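Long-range contact in O-methyltransferase (Burkholderia thailandensis, PDB 3MCZ), which probably transfers methyl groups from S-adenosylmethionine to hydroxyl groups of a substrate not yet identified, working as a dimer: residues 244-258 and 272-286. Numbering follows the deposited sequence.
Sequences FEGGAADVVMLNDCL and HAAGLVKPGGALLIL
Two donors grip the carbonyl oxygen of L286: the backbone N of D256, at 2.8 Å from L286 O, and a water that also donates to L254 O and accepts from C257 N. The water thus adds a second link at the C-terminal end of the ladder, where the bond from L286 N to L254 O is longer, 3.3 Å, and more bent. From V252 to L254, facing A282 to L284, the parallel ladder is regular, and L254 N reaches L284 O at 171°. Strands 251-255 and 281-286 are joined through helix 263-275, a beta-alpha-beta crossover within the Rossmann-like sheet of the methyltransferase domain.

The helix closes over the face bearing V252 and L254. With CG1 anti to the backbone N (chi1 176°), V252 splays its methyls: CG1 packs against A273 and L283 CD1, which approach from neighbouring directions, while CG2 meets L276 CB at 3.7 Å and V277 CG2. Beyond them, the F244 ring receives H272 CB almost perpendicularly over its centre, 3.4 Å from the centroid, a CH-pi contact; the methyl L276 CD1 comes up at the ring's edge.

At the other end of the strand pair from D256, K278 runs extended across the backbone of A249 and brings its CE to A248 CB. Its NZ stays 4.6 Å from D250 OD1, beyond a salt bridge, and a water links it to D250 OD2 instead. That carboxylate oxygen also accepts from the backbone N of R181, and OD1 takes a second water shared with P279 O.

The chemistry therefore changes along the crossover: aliphatic carbon packs the helix on the sheet, the F244 ring joins it to the loop before the strand, and waters supplement the backbone bonds at the strand ends, where K278 and D250 probably attract one another without direct contact.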
loop_
_atom_site.group_PDB
_atom_site.type_symbol
_atom_site.label_atom_id
_atom_site.label_comp_id
_atom_site.label_asym_id
_atom_site.label_seq_id
_atom_site.Cartn_x
_atom_site.Cartn_y
_atom_site.Cartn_z
ATOM N N PHE A 244 -30.650 -18.433 -22.868
ATOM C CA PHE A 244 -29.873 -19.529 -23.446
ATOM C C PHE A 244 -30.661 -20.428 -24.398
ATOM O O PHE A 244 -30.071 -21.254 -25.103
ATOM C CB PHE A 244 -29.268 -20.366 -22.329
ATOM C CG PHE A 244 -28.262 -19.623 -21.510
ATOM C CD1 PHE A 244 -28.662 -18.832 -20.464
ATOM C CD2 PHE A 244 -26.906 -19.721 -21.779
ATOM C CE1 PHE A 244 -27.749 -18.153 -19.711
ATOM C CE2 PHE A 244 -25.992 -19.023 -21.042
ATOM C CZ PHE A 244 -26.402 -18.248 -19.997
ATOM N N GLU A 245 -31.991 -20.267 -24.436
ATOM C CA GLU A 245 -32.824 -21.019 -25.387
ATOM C C GLU A 245 -32.319 -20.875 -26.820
ATOM O O GLU A 245 -32.085 -19.766 -27.314
ATOM C CB GLU A 245 -34.302 -20.572 -25.319
ATOM N N GLY A 246 -32.132 -22.012 -27.482
ATOM C CA GLY A 246 -31.708 -22.050 -28.879
ATOM C C GLY A 246 -30.267 -21.673 -29.170
ATOM O O GLY A 246 -29.922 -21.492 -30.323
ATOM N N GLY A 247 -29.426 -21.508 -28.140
ATOM C CA GLY A 247 -28.011 -21.225 -28.381
ATOM C C GLY A 247 -27.272 -22.539 -28.440
ATOM O O GLY A 247 -27.672 -23.504 -27.791
ATOM N N ALA A 248 -26.203 -22.578 -29.220
ATOM C CA ALA A 248 -25.362 -23.768 -29.320
ATOM C C ALA A 248 -24.026 -23.377 -29.960
ATOM O O ALA A 248 -23.994 -22.580 -30.936
ATOM C CB ALA A 248 -26.060 -24.841 -30.167
ATOM N N ALA A 249 -22.928 -23.923 -29.433
ATOM C CA ALA A 249 -21.628 -23.761 -30.068
ATOM C C ALA A 249 -20.763 -24.960 -29.777
ATOM O O ALA A 249 -21.026 -25.706 -28.833
ATOM C CB ALA A 249 -20.921 -22.478 -29.604
ATOM N N ASP A 250 -19.700 -25.110 -30.570
ATOM C CA ASP A 250 -18.708 -26.159 -30.329
ATOM C C ASP A 250 -17.853 -25.896 -29.084
ATOM O O ASP A 250 -17.460 -26.834 -28.388
ATOM C CB ASP A 250 -17.810 -26.288 -31.550
ATOM C CG ASP A 250 -18.589 -26.726 -32.781
ATOM O OD1 ASP A 250 -19.414 -27.654 -32.624
ATOM O OD2 ASP A 250 -18.423 -26.117 -33.880
ATOM N N VAL A 251 -17.545 -24.630 -28.851
ATOM C CA VAL A 251 -16.804 -24.176 -27.693
ATOM C C VAL A 251 -17.499 -22.995 -27.029
ATOM O O VAL A 251 -17.888 -22.012 -27.673
ATOM C CB VAL A 251 -15.321 -23.826 -28.000
ATOM C CG1 VAL A 251 -14.584 -23.435 -26.686
ATOM C CG2 VAL A 251 -14.609 -24.978 -28.662
ATOM N N VAL A 252 -17.711 -23.110 -25.712
ATOM C CA VAL A 252 -18.360 -22.066 -24.933
ATOM C C VAL A 252 -17.351 -21.653 -23.874
ATOM O O VAL A 252 -16.743 -22.499 -23.238
ATOM C CB VAL A 252 -19.676 -22.589 -24.282
ATOM C CG1 VAL A 252 -20.322 -21.532 -23.364
ATOM C CG2 VAL A 252 -20.651 -23.100 -25.383
HETATM N N MSE A 253 -17.149 -20.351 -23.675
HETATM C CA MSE A 253 -16.129 -19.912 -22.735
HETATM C C MSE A 253 -16.735 -19.051 -21.627
HETATM O O MSE A 253 -17.553 -18.199 -21.904
HETATM C CB MSE A 253 -15.041 -19.112 -23.459
HETATM C CG MSE A 253 -14.456 -19.798 -24.637
HETATM SE SE MSE A 253 -12.862 -18.949 -25.321
HETATM C CE MSE A 253 -13.635 -17.429 -26.081
ATOM N N LEU A 254 -16.270 -19.300 -20.410
ATOM C CA LEU A 254 -16.528 -18.511 -19.212
ATOM C C LEU A 254 -15.169 -18.135 -18.629
ATOM O O LEU A 254 -14.666 -18.817 -17.747
ATOM C CB LEU A 254 -17.246 -19.357 -18.177
ATOM C CG LEU A 254 -18.755 -19.432 -18.161
ATOM C CD1 LEU A 254 -19.168 -20.509 -17.147
ATOM C CD2 LEU A 254 -19.435 -18.041 -17.830
ATOM N N ASN A 255 -14.564 -17.062 -19.113
ATOM C CA ASN A 255 -13.172 -16.803 -18.762
ATOM C C ASN A 255 -13.079 -15.741 -17.683
ATOM O O ASN A 255 -13.514 -14.620 -17.908
ATOM C CB ASN A 255 -12.397 -16.356 -19.999
ATOM C CG ASN A 255 -12.224 -17.477 -21.008
ATOM O OD1 ASN A 255 -12.296 -17.246 -22.218
ATOM N ND2 ASN A 255 -12.028 -18.700 -20.511
ATOM N N ASP A 256 -12.573 -16.122 -16.495
ATOM C CA ASP A 256 -12.177 -15.167 -15.454
ATOM C C ASP A 256 -13.355 -14.262 -15.114
ATOM O O ASP A 256 -13.182 -13.041 -15.038
ATOM C CB ASP A 256 -10.970 -14.360 -15.976
ATOM C CG ASP A 256 -10.154 -13.656 -14.889
ATOM O OD1 ASP A 256 -10.186 -14.054 -13.703
ATOM O OD2 ASP A 256 -9.424 -12.697 -15.270
ATOM N N CYS A 257 -14.538 -14.867 -14.892
ATOM C CA CYS A 257 -15.790 -14.141 -14.611
ATOM C C CYS A 257 -16.712 -14.782 -13.576
ATOM O O CYS A 257 -17.659 -14.139 -13.116
ATOM C CB CYS A 257 -16.595 -13.928 -15.894
ATOM S SG CYS A 257 -17.132 -15.510 -16.666
ATOM N N LEU A 258 -16.475 -16.038 -13.189
ATOM C CA LEU A 258 -17.366 -16.667 -12.201
ATOM C C LEU A 258 -17.343 -16.005 -10.820
ATOM O O LEU A 258 -18.314 -16.127 -10.027
ATOM C CB LEU A 258 -17.098 -18.176 -12.100
ATOM C CG LEU A 258 -17.651 -19.078 -13.226
ATOM C CD1 LEU A 258 -17.152 -20.496 -12.977
ATOM C CD2 LEU A 258 -19.179 -19.062 -13.330
ATOM N N HIS A 272 -26.143 -23.427 -17.414
ATOM C CA HIS A 272 -26.637 -22.835 -18.640
ATOM C C HIS A 272 -25.549 -22.899 -19.716
ATOM O O HIS A 272 -25.832 -23.207 -20.884
ATOM C CB HIS A 272 -26.998 -21.380 -18.406
ATOM C CG HIS A 272 -28.165 -21.180 -17.489
ATOM N ND1 HIS A 272 -28.328 -20.036 -16.738
ATOM C CD2 HIS A 272 -29.215 -21.975 -17.198
ATOM C CE1 HIS A 272 -29.432 -20.138 -16.018
ATOM N NE2 HIS A 272 -29.977 -21.314 -16.266
ATOM N N ALA A 273 -24.328 -22.583 -19.314
ATOM C CA ALA A 273 -23.183 -22.590 -20.215
ATOM C C ALA A 273 -22.976 -23.966 -20.801
ATOM O O ALA A 273 -22.780 -24.122 -22.017
ATOM C CB ALA A 273 -21.902 -22.140 -19.501
ATOM N N ALA A 274 -23.009 -24.954 -19.921
ATOM C CA ALA A 274 -22.804 -26.332 -20.317
ATOM C C ALA A 274 -23.904 -26.731 -21.323
ATOM O O ALA A 274 -23.621 -27.412 -22.292
ATOM C CB ALA A 274 -22.822 -27.231 -19.114
ATOM N N GLY A 275 -25.137 -26.285 -21.092
ATOM C CA GLY A 275 -26.241 -26.600 -22.001
ATOM C C GLY A 275 -26.013 -26.081 -23.428
ATOM O O GLY A 275 -26.571 -26.614 -24.393
ATOM N N LEU A 276 -25.176 -25.052 -23.580
ATOM C CA LEU A 276 -24.875 -24.520 -24.923
ATOM C C LEU A 276 -23.876 -25.380 -25.713
ATOM O O LEU A 276 -23.762 -25.213 -26.932
ATOM C CB LEU A 276 -24.329 -23.105 -24.839
ATOM C CG LEU A 276 -25.189 -21.941 -24.331
ATOM C CD1 LEU A 276 -24.284 -20.761 -24.189
ATOM C CD2 LEU A 276 -26.273 -21.681 -25.343
ATOM N N VAL A 277 -23.166 -26.278 -25.035
ATOM C CA VAL A 277 -22.080 -27.047 -25.628
ATOM C C VAL A 277 -22.618 -28.201 -26.517
ATOM O O VAL A 277 -23.283 -29.107 -26.026
ATOM C CB VAL A 277 -21.142 -27.644 -24.559
ATOM C CG1 VAL A 277 -20.027 -28.506 -25.248
ATOM C CG2 VAL A 277 -20.521 -26.533 -23.653
ATOM N N LYS A 278 -22.280 -28.172 -27.802
ATOM C CA LYS A 278 -22.723 -29.209 -28.741
ATOM C C LYS A 278 -22.015 -30.493 -28.426
ATOM O O LYS A 278 -20.961 -30.498 -27.769
ATOM C CB LYS A 278 -22.439 -28.794 -30.191
ATOM C CG LYS A 278 -23.243 -27.542 -30.661
ATOM C CD LYS A 278 -22.783 -27.109 -32.017
ATOM C CE LYS A 278 -23.575 -25.952 -32.604
ATOM N NZ LYS A 278 -23.315 -25.784 -34.115
ATOM N N PRO A 279 -22.588 -31.617 -28.870
ATOM C CA PRO A 279 -21.868 -32.880 -28.721
ATOM C C PRO A 279 -20.486 -32.831 -29.323
ATOM O O PRO A 279 -20.296 -32.283 -30.395
ATOM C CB PRO A 279 -22.733 -33.876 -29.502
ATOM C CG PRO A 279 -24.058 -33.313 -29.471
ATOM C CD PRO A 279 -23.928 -31.818 -29.443
ATOM N N GLY A 280 -19.524 -33.408 -28.611
ATOM C CA GLY A 280 -18.127 -33.371 -28.993
ATOM C C GLY A 280 -17.437 -32.058 -28.640
ATOM O O GLY A 280 -16.252 -31.921 -28.893
ATOM N N GLY A 281 -18.185 -31.093 -28.096
ATOM C CA GLY A 281 -17.677 -29.747 -27.844
ATOM C C GLY A 281 -17.111 -29.609 -26.434
ATOM O O GLY A 281 -17.008 -30.576 -25.682
ATOM N N ALA A 282 -16.762 -28.385 -26.080
ATOM C CA ALA A 282 -16.104 -28.119 -24.797
ATOM C C ALA A 282 -16.594 -26.831 -24.174
ATOM O O ALA A 282 -16.860 -25.839 -24.865
ATOM C CB ALA A 282 -14.560 -28.057 -24.971
ATOM N N LEU A 283 -16.669 -26.862 -22.855
ATOM C CA LEU A 283 -16.861 -25.687 -22.030
ATOM C C LEU A 283 -15.505 -25.343 -21.387
ATOM O O LEU A 283 -14.858 -26.221 -20.757
ATOM C CB LEU A 283 -17.881 -26.004 -20.918
ATOM C CG LEU A 283 -18.083 -24.890 -19.873
ATOM C CD1 LEU A 283 -18.527 -23.558 -20.520
ATOM C CD2 LEU A 283 -19.061 -25.296 -18.759
ATOM N N LEU A 284 -15.063 -24.092 -21.545
ATOM C CA LEU A 284 -13.803 -23.646 -20.969
ATOM C C LEU A 284 -14.104 -22.682 -19.848
ATOM O O LEU A 284 -14.862 -21.735 -20.036
ATOM C CB LEU A 284 -12.919 -22.936 -21.991
ATOM C CG LEU A 284 -12.595 -23.694 -23.276
ATOM C CD1 LEU A 284 -11.640 -22.879 -24.167
ATOM C CD2 LEU A 284 -12.039 -25.114 -23.015
ATOM N N ILE A 285 -13.525 -22.941 -18.680
ATOM C CA ILE A 285 -13.618 -22.008 -17.569
ATOM C C ILE A 285 -12.227 -21.688 -17.048
ATOM O O ILE A 285 -11.523 -22.550 -16.585
ATOM C CB ILE A 285 -14.453 -22.551 -16.413
ATOM C CG1 ILE A 285 -15.870 -22.968 -16.882
ATOM C CG2 ILE A 285 -14.499 -21.486 -15.259
ATOM C CD1 ILE A 285 -16.722 -23.699 -15.817
ATOM N N LEU A 286 -11.849 -20.424 -17.143
ATOM C CA LEU A 286 -10.596 -19.956 -16.618
ATOM C C LEU A 286 -10.895 -19.306 -15.270
ATOM O O LEU A 286 -11.750 -18.428 -15.171
ATOM C CB LEU A 286 -10.026 -18.929 -17.568
ATOM C CG LEU A 286 -8.643 -18.413 -17.241
ATOM C CD1 LEU A 286 -7.605 -19.546 -17.292
ATOM C CD2 LEU A 286 -8.315 -17.303 -18.265
HETATM O O HOH W 1 -27.373 -26.000 -27.155
HETATM O O HOH W 2 -20.837 -25.270 -34.779
HETATM O O HOH W 3 -18.704 -29.758 -31.059
HETATM O O HOH W 4 -14.534 -17.905 -14.754
#